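Local coordinates for Lin2634 protein (Listeria innocua, PDB 3MZO) that binds calcium ions through an HD-domain metal site and is probably a phosphohydrolase related to the YfbR-type 5'-deoxynucleotidases, at residues Met2-Tyr7 with Glu108-Phe113; Ser12-Ile17 with His68-Leu73; Ser40-Phe45 with Ala135-Val140. One frame throughout, in Å; residues are numbered along the deposited sequence.

Interaction 1: residues Met2-Tyr7 with Glu108-Phe113; sequences MGIHQY and EIPATF
G3 and E108 join the two backbones where the chain's first residues pass the end of helix 87-108: the amide N of G3 donates to E108 O at 3.0 Å, nearly straight along the carbonyl axis, with an angle of 155° at the hydrogen. That carbonyl belongs to the last residue of its helix, where the helix no longer supplies an amide for every acceptor, and I109 then leaves helical geometry. G3 is itself the N-cap residue of helix 4-13. Its backbone angles would force a CB into the carbonyl O of M2, which is why glycine suits the place.

A second, softer contact reaches the same acceptor, a C-H...O approach of M2 CA to E108 O at 3.5 Å. The selenomethionine M2 then stretches alongside the opposing backbone. Its CG lies anti to the backbone N (chi1 171°), which puts M2 CG 3.6 Å from E108 O. P110, lacking an amide hydrogen, suits the irregular link after the helix and offers a rigid ring to pack on. P110 CG lies 4.0 Å from G3 CA, while I4 crosses the ring at about a right angle and puts I4 CD1 3.8 Å from P110 CD. Deeper in, I109 CD1 packs against Y7 CB, 4.3 Å away. Beyond this pair the ring of Y117 meets Y7 edge-to-face, and I4 also packs on F44 of the second subunit. The carboxylate of E108 bonds Y84 OH of the third subunit through OE2.

One directional bond thus ties the two helix ends, and I4, P110 and I109, with the M2 chain, add apolar packing, joining the N-terminus to the link between helices 87-108 and 114-121.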
# COMPACT_ATOMS: atom_id res chain seq x y z
N MSE B 2 -16.41 -22.61 15.47
CA MSE B 2 -17.33 -23.22 14.47
C MSE B 2 -18.59 -22.36 14.33
O MSE B 2 -19.26 -22.04 15.32
CB MSE B 2 -17.71 -24.67 14.84
CG MSE B 2 -18.84 -25.33 13.96
SE MSE B 2 -19.08 -27.31 14.24
CE MSE B 2 -17.76 -27.98 12.95
N GLY B 3 -18.93 -22.03 13.09
CA GLY B 3 -20.11 -21.25 12.82
C GLY B 3 -20.05 -20.53 11.49
O GLY B 3 -18.97 -20.27 10.94
N ILE B 4 -21.22 -20.18 11.00
CA ILE B 4 -21.31 -19.44 9.75
C ILE B 4 -20.70 -18.02 9.87
O ILE B 4 -20.17 -17.50 8.90
CB ILE B 4 -22.76 -19.44 9.26
CG1 ILE B 4 -23.19 -20.88 8.95
CG2 ILE B 4 -22.90 -18.55 8.01
CD1 ILE B 4 -22.36 -21.61 7.85
N HIS B 5 -20.74 -17.43 11.07
CA HIS B 5 -20.11 -16.13 11.32
C HIS B 5 -18.64 -16.15 10.88
O HIS B 5 -18.19 -15.28 10.13
CB HIS B 5 -20.23 -15.74 12.78
CG HIS B 5 -19.30 -14.66 13.19
ND1 HIS B 5 -19.40 -13.37 12.72
CD2 HIS B 5 -18.22 -14.68 14.01
CE1 HIS B 5 -18.44 -12.64 13.25
NE2 HIS B 5 -17.71 -13.41 14.04
N GLN B 6 -17.92 -17.19 11.29
CA GLN B 6 -16.52 -17.33 10.95
C GLN B 6 -16.37 -17.47 9.44
O GLN B 6 -15.45 -16.94 8.83
CB GLN B 6 -15.88 -18.57 11.63
CG GLN B 6 -16.13 -18.72 13.14
CD GLN B 6 -15.44 -17.65 13.99
OE1 GLN B 6 -14.45 -17.04 13.57
NE2 GLN B 6 -15.98 -17.42 15.20
N TYR B 7 -17.28 -18.20 8.83
CA TYR B 7 -17.24 -18.39 7.39
C TYR B 7 -17.45 -17.05 6.66
O TYR B 7 -16.74 -16.74 5.69
CB TYR B 7 -18.31 -19.40 6.95
CG TYR B 7 -18.56 -19.38 5.47
CD1 TYR B 7 -17.63 -19.91 4.59
CD2 TYR B 7 -19.72 -18.80 4.93
CE1 TYR B 7 -17.85 -19.89 3.21
CE2 TYR B 7 -19.93 -18.75 3.54
CZ TYR B 7 -18.99 -19.30 2.70
OH TYR B 7 -19.17 -19.28 1.34
N GLU B 108 -14.89 -26.08 10.77
CA GLU B 108 -15.44 -24.72 10.81
C GLU B 108 -16.94 -24.61 10.52
O GLU B 108 -17.58 -23.68 11.04
CB GLU B 108 -14.69 -23.81 9.82
CG GLU B 108 -13.17 -23.76 10.02
CD GLU B 108 -12.77 -23.19 11.37
OE1 GLU B 108 -13.46 -22.26 11.84
OE2 GLU B 108 -11.77 -23.69 11.95
N ILE B 109 -17.49 -25.52 9.72
CA ILE B 109 -18.87 -25.38 9.25
C ILE B 109 -19.76 -26.18 10.18
O ILE B 109 -19.36 -27.28 10.57
CB ILE B 109 -19.06 -25.88 7.78
CG1 ILE B 109 -18.16 -25.11 6.80
CG2 ILE B 109 -20.53 -25.80 7.36
CD1 ILE B 109 -18.56 -23.67 6.52
N PRO B 110 -20.95 -25.65 10.55
CA PRO B 110 -21.84 -26.47 11.36
C PRO B 110 -22.25 -27.75 10.63
O PRO B 110 -22.31 -27.78 9.40
CB PRO B 110 -23.07 -25.56 11.58
CG PRO B 110 -22.53 -24.18 11.50
CD PRO B 110 -21.49 -24.28 10.38
N ALA B 111 -22.53 -28.77 11.43
CA ALA B 111 -22.86 -30.12 10.97
C ALA B 111 -23.96 -30.11 9.92
O ALA B 111 -23.79 -30.71 8.84
CB ALA B 111 -23.23 -31.00 12.19
N THR B 112 -25.07 -29.41 10.20
CA THR B 112 -26.21 -29.36 9.25
C THR B 112 -25.80 -28.92 7.85
O THR B 112 -26.45 -29.30 6.89
CB THR B 112 -27.28 -28.30 9.62
OG1 THR B 112 -27.85 -28.61 10.88
CG2 THR B 112 -28.40 -28.27 8.56
N PHE B 113 -24.76 -28.09 7.74
CA PHE B 113 -24.35 -27.51 6.45
C PHE B 113 -23.10 -28.15 5.87
O PHE B 113 -22.72 -27.78 4.74
CB PHE B 113 -24.16 -25.98 6.58
CG PHE B 113 -25.44 -25.25 6.88
CD1 PHE B 113 -26.42 -25.11 5.90
CD2 PHE B 113 -25.68 -24.74 8.16
CE1 PHE B 113 -27.63 -24.46 6.18
CE2 PHE B 113 -26.89 -24.08 8.43
CZ PHE B 113 -27.85 -23.95 7.44

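Interaction 2: residues Ser12-Ile17 with His68-Leu73; sequences SDLENI and HDYSEL. With CA (calcium ion), chain M; CA (calcium ion), chain K.
L14 and I17 lie against the 3-10 turn that follows the HD pair, H68 and D69, of the HD-domain metal site. L14 CB leads to CG, held anti to the carbonyl carbon (chi1 -77°), and L14 CG meets L73 CG at 4.0 Å as the two leucines cross at about a right angle. From there the branches part. L14 CD1 reaches Y70 CD1 at 3.6 Å, approaching the ring obliquely, whereas L14 CD2 lies over the backbone of the turn, 4.2 Å from D69 O. A forked leucine suits a place that must fill both a ring flank and a peptide surface. Beside it, I17 puts CD1 3.4 Å from E72 O, and the CB of D13 rests on L73 CD2. The contact is therefore apolar, although polar ends surround it: Y70 OH bonds S10, and E72 forms a salt bridge with K79.

On the other flank of the turn the chemistry changes. D69 bridges the two calcium ions, and H68 serves both, one through its ring and one through its carbonyl oxygen. H34 and D138 complete the protein ligands of the ion bound by the ring. E72 holds a water on the second ion. H68 NE2 faces the first ion in the plane of its imidazole, at a long 2.9 Å, while D69 OD2 binds that calcium at 2.4 Å.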
# COMPACT_ATOMS: atom_id res chain seq x y z
N SER B 12 -13.95 -12.05 3.51
CA SER B 12 -13.09 -10.86 3.47
C SER B 12 -11.60 -11.16 3.40
O SER B 12 -10.84 -10.39 2.83
CB SER B 12 -13.33 -9.93 4.66
OG SER B 12 -14.54 -9.22 4.46
N ASP B 13 -11.18 -12.26 4.00
CA ASP B 13 -9.79 -12.68 3.92
C ASP B 13 -9.34 -12.97 2.49
O ASP B 13 -8.16 -12.79 2.18
CB ASP B 13 -9.52 -13.89 4.83
CG ASP B 13 -9.85 -13.59 6.31
OD1 ASP B 13 -10.01 -12.40 6.71
OD2 ASP B 13 -9.95 -14.55 7.07
N LEU B 14 -10.26 -13.42 1.63
CA LEU B 14 -9.93 -13.64 0.23
C LEU B 14 -9.60 -12.37 -0.56
O LEU B 14 -9.13 -12.45 -1.70
CB LEU B 14 -11.04 -14.43 -0.49
CG LEU B 14 -10.97 -15.92 -0.13
CD1 LEU B 14 -12.28 -16.61 -0.45
CD2 LEU B 14 -9.80 -16.54 -0.86
N GLU B 15 -9.85 -11.22 0.04
CA GLU B 15 -9.46 -9.95 -0.53
C GLU B 15 -7.98 -9.60 -0.27
O GLU B 15 -7.46 -8.64 -0.85
CB GLU B 15 -10.28 -8.83 0.12
CG GLU B 15 -11.74 -8.93 -0.07
CD GLU B 15 -12.52 -7.79 0.64
OE1 GLU B 15 -11.95 -6.81 1.18
OE2 GLU B 15 -13.72 -7.89 0.66
N ASN B 16 -7.37 -10.34 0.65
CA ASN B 16 -5.99 -10.13 1.06
C ASN B 16 -5.03 -11.20 0.54
O ASN B 16 -3.87 -11.22 0.94
CB ASN B 16 -5.92 -10.06 2.60
CG ASN B 16 -6.64 -8.84 3.16
OD1 ASN B 16 -6.72 -7.79 2.50
ND2 ASN B 16 -7.18 -8.97 4.37
N ILE B 17 -5.54 -12.10 -0.29
CA ILE B 17 -4.77 -13.14 -0.95
C ILE B 17 -4.80 -12.77 -2.43
O ILE B 17 -5.85 -12.59 -3.04
CB ILE B 17 -5.37 -14.52 -0.73
CG1 ILE B 17 -5.43 -14.78 0.78
CG2 ILE B 17 -4.50 -15.65 -1.41
CD1 ILE B 17 -6.17 -15.97 1.12
N HIS B 68 -14.79 -21.76 -6.74
CA HIS B 68 -13.69 -22.59 -7.23
C HIS B 68 -12.35 -22.26 -6.59
O HIS B 68 -11.53 -23.14 -6.51
CB HIS B 68 -13.55 -22.56 -8.75
CG HIS B 68 -12.89 -21.34 -9.31
ND1 HIS B 68 -13.53 -20.13 -9.41
CD2 HIS B 68 -11.68 -21.17 -9.89
CE1 HIS B 68 -12.72 -19.24 -9.96
NE2 HIS B 68 -11.58 -19.84 -10.26
N ASP B 69 -12.14 -21.03 -6.13
CA ASP B 69 -10.86 -20.66 -5.49
C ASP B 69 -10.94 -20.32 -4.00
O ASP B 69 -9.98 -19.81 -3.41
CB ASP B 69 -10.19 -19.53 -6.28
CG ASP B 69 -9.40 -20.03 -7.49
OD1 ASP B 69 -9.15 -21.22 -7.56
OD2 ASP B 69 -8.97 -19.24 -8.33
N TYR B 70 -12.06 -20.64 -3.36
CA TYR B 70 -12.23 -20.43 -1.94
C TYR B 70 -11.09 -21.11 -1.15
O TYR B 70 -10.61 -20.55 -0.16
CB TYR B 70 -13.62 -20.95 -1.49
CG TYR B 70 -13.84 -20.76 -0.02
CD1 TYR B 70 -14.18 -19.53 0.50
CD2 TYR B 70 -13.65 -21.82 0.87
CE1 TYR B 70 -14.33 -19.33 1.85
CE2 TYR B 70 -13.81 -21.64 2.24
CZ TYR B 70 -14.16 -20.40 2.72
OH TYR B 70 -14.28 -20.20 4.07
N SER B 71 -10.62 -22.26 -1.61
CA SER B 71 -9.54 -22.99 -0.92
C SER B 71 -8.21 -22.27 -0.86
O SER B 71 -7.30 -22.65 -0.06
CB SER B 71 -9.34 -24.39 -1.54
OG SER B 71 -9.11 -24.32 -2.94
N GLU B 72 -8.05 -21.23 -1.69
CA GLU B 72 -6.83 -20.42 -1.62
C GLU B 72 -6.69 -19.70 -0.27
O GLU B 72 -5.61 -19.18 0.07
CB GLU B 72 -6.68 -19.52 -2.86
CG GLU B 72 -6.11 -20.33 -4.05
CD GLU B 72 -6.12 -19.61 -5.40
OE1 GLU B 72 -5.76 -18.42 -5.45
OE2 GLU B 72 -6.46 -20.25 -6.42
N LEU B 73 -7.75 -19.74 0.55
CA LEU B 73 -7.69 -19.23 1.91
C LEU B 73 -6.62 -19.93 2.73
O LEU B 73 -6.05 -19.30 3.63
CB LEU B 73 -9.01 -19.46 2.64
CG LEU B 73 -9.94 -18.31 2.92
CD1 LEU B 73 -11.14 -18.93 3.63
CD2 LEU B 73 -9.30 -17.27 3.79
CA CA M . -9.15 -23.69 -7.24
CA CA K . -8.75 -19.97 -10.64
O HOH W 1 -8.39 -22.46 -9.86
O HOH W 2 -9.65 -24.95 -5.52
O HOH W 3 -6.94 -22.85 -6.38
O HOH W 4 -10.40 -24.92 -9.14

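Interaction 3: residues Ser40-Phe45 with Ala135-Val140; sequences SIAQFF and AISDKV. With CA (calcium ion), chain K.
F45 and I136 are brought together by their first torsions: F45 has CG anti to the carbonyl carbon (chi1 -70°), and I136 has CG1 between the backbone N and the carbonyl carbon (chi1 62°), a less common setting in a helix. The result is a CH-pi contact, with I136 CD1 over one face of the F45 ring, 4.1 Å from its centroid. The ring's edge is used as well. V140 CG2 meets F45 CE2 there at 4.0 Å, and S137 OG lies in the ring plane, 3.5 Å from F45 CD2.

Small residues set the spacing where the helices come closest. S137 OG sits 3.2 Å from A42 CA, and the methyl of A42 leaves room for it. The hydroxyl bonds I133 O, one turn back in its own helix, which satisfies it in apolar surroundings. I41 closes the other flank: its CG2 touches S137 OG, and I41 CD1 packs on V140 CG1 at 4.0 Å.

The axes of segments 40-45 and 135-140 approach to 8.8 Å, at 130° between their directions. The contact packs two core helices of the HD-domain fold. On the side of helix 129-151 turned from it, D138, last aspartate of the H...HD...D metal-binding pattern, binds calcium through OD1, and its OD2 pairs with K125. Around the contact, helix 177-191 meets F45 and I136, helix 158-172 lies against V140, and F8 of the second subunit packs on I41.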
# COMPACT_ATOMS: atom_id res chain seq x y z
N SER B 40 -18.83 -13.96 -13.40
CA SER B 40 -19.39 -13.13 -14.48
C SER B 40 -19.14 -13.65 -15.89
O SER B 40 -20.07 -13.68 -16.73
CB SER B 40 -18.94 -11.70 -14.33
OG SER B 40 -19.31 -11.20 -13.05
N ILE B 41 -17.89 -14.08 -16.14
CA ILE B 41 -17.52 -14.72 -17.40
C ILE B 41 -18.35 -15.99 -17.63
O ILE B 41 -18.92 -16.17 -18.70
CB ILE B 41 -15.97 -15.00 -17.46
CG1 ILE B 41 -15.18 -13.67 -17.56
CG2 ILE B 41 -15.60 -15.92 -18.64
CD1 ILE B 41 -13.70 -13.78 -17.09
N ALA B 42 -18.46 -16.84 -16.61
CA ALA B 42 -19.19 -18.09 -16.73
C ALA B 42 -20.67 -17.86 -17.06
O ALA B 42 -21.26 -18.57 -17.90
CB ALA B 42 -19.05 -18.94 -15.44
N GLN B 43 -21.24 -16.85 -16.40
CA GLN B 43 -22.61 -16.40 -16.64
C GLN B 43 -22.80 -16.02 -18.08
O GLN B 43 -23.84 -16.31 -18.67
CB GLN B 43 -22.90 -15.19 -15.73
CG GLN B 43 -24.20 -14.39 -15.98
CD GLN B 43 -24.41 -13.34 -14.93
OE1 GLN B 43 -25.04 -13.58 -13.89
NE2 GLN B 43 -23.84 -12.17 -15.16
N PHE B 44 -21.82 -15.33 -18.66
CA PHE B 44 -21.93 -14.99 -20.05
C PHE B 44 -21.89 -16.24 -20.93
O PHE B 44 -22.71 -16.39 -21.84
CB PHE B 44 -20.85 -14.02 -20.51
CG PHE B 44 -20.82 -13.87 -22.00
CD1 PHE B 44 -21.78 -13.13 -22.64
CD2 PHE B 44 -19.87 -14.56 -22.76
CE1 PHE B 44 -21.80 -13.05 -24.04
CE2 PHE B 44 -19.87 -14.46 -24.14
CZ PHE B 44 -20.84 -13.69 -24.78
N PHE B 45 -20.96 -17.15 -20.67
CA PHE B 45 -20.92 -18.37 -21.47
C PHE B 45 -22.19 -19.21 -21.31
O PHE B 45 -22.63 -19.88 -22.26
CB PHE B 45 -19.63 -19.18 -21.23
CG PHE B 45 -18.38 -18.52 -21.79
CD1 PHE B 45 -18.36 -18.00 -23.09
CD2 PHE B 45 -17.23 -18.40 -21.01
CE1 PHE B 45 -17.22 -17.37 -23.58
CE2 PHE B 45 -16.09 -17.79 -21.52
CZ PHE B 45 -16.09 -17.27 -22.79
N ALA B 135 -13.91 -24.36 -16.54
CA ALA B 135 -12.55 -24.50 -17.07
C ALA B 135 -12.21 -23.34 -18.01
O ALA B 135 -11.15 -22.73 -17.87
CB ALA B 135 -12.31 -25.91 -17.78
N ILE B 136 -13.10 -23.02 -18.94
CA ILE B 136 -12.76 -22.01 -19.93
C ILE B 136 -12.80 -20.62 -19.30
O ILE B 136 -12.01 -19.76 -19.69
CB ILE B 136 -13.60 -22.06 -21.22
CG1 ILE B 136 -15.08 -21.82 -20.95
CG2 ILE B 136 -13.40 -23.43 -21.95
CD1 ILE B 136 -15.95 -21.81 -22.24
N SER B 137 -13.71 -20.41 -18.33
CA SER B 137 -13.90 -19.09 -17.71
C SER B 137 -12.70 -18.63 -16.88
O SER B 137 -12.31 -17.46 -16.89
CB SER B 137 -15.19 -19.11 -16.86
OG SER B 137 -16.34 -19.23 -17.70
N ASP B 138 -12.14 -19.58 -16.12
CA ASP B 138 -10.91 -19.39 -15.36
C ASP B 138 -9.74 -19.03 -16.31
O ASP B 138 -8.98 -18.09 -16.06
CB ASP B 138 -10.65 -20.70 -14.60
CG ASP B 138 -9.57 -20.56 -13.54
OD1 ASP B 138 -9.24 -19.43 -13.14
OD2 ASP B 138 -9.07 -21.62 -13.09
N LYS B 139 -9.60 -19.77 -17.42
CA LYS B 139 -8.56 -19.45 -18.39
C LYS B 139 -8.79 -18.13 -19.09
O LYS B 139 -7.85 -17.42 -19.40
CB LYS B 139 -8.38 -20.57 -19.43
CG LYS B 139 -7.88 -21.90 -18.87
CD LYS B 139 -6.58 -21.79 -18.09
CE LYS B 139 -6.18 -23.15 -17.51
NZ LYS B 139 -4.83 -23.09 -17.00
N VAL B 140 -10.04 -17.77 -19.34
CA VAL B 140 -10.32 -16.46 -19.93
C VAL B 140 -9.85 -15.36 -18.97
O VAL B 140 -9.30 -14.36 -19.44
CB VAL B 140 -11.79 -16.26 -20.33
CG1 VAL B 140 -12.07 -14.79 -20.59
CG2 VAL B 140 -12.11 -17.12 -21.56
CA CA K . -8.75 -19.97 -10.64
O HOH W 1 -8.39 -22.46 -9.86

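Overall arrangement
The three contacts step from the edge of this all-helical fold to its core, their centres lying about 26, 13 and 8 Å from the centre of the chain. Interactions 1 and 2 share helix 4-13, with centres about 17 Å apart, and meet where Y7 CD1 lies 3.4 Å from Y70 OH. Interactions 2 and 3, about 18 Å apart, are joined by the calcium ion that H68, D69 and D138 bind along with H34. In sequence, the span from 12-17 to 68-73 falls within that of interaction 1, whereas interaction 3 crosses both. Interactions 2 and 3 thus gather distant segments at the metal site, while interaction 1 ties the N-terminal helix to the far end of helix 87-108. All three touch the second subunit.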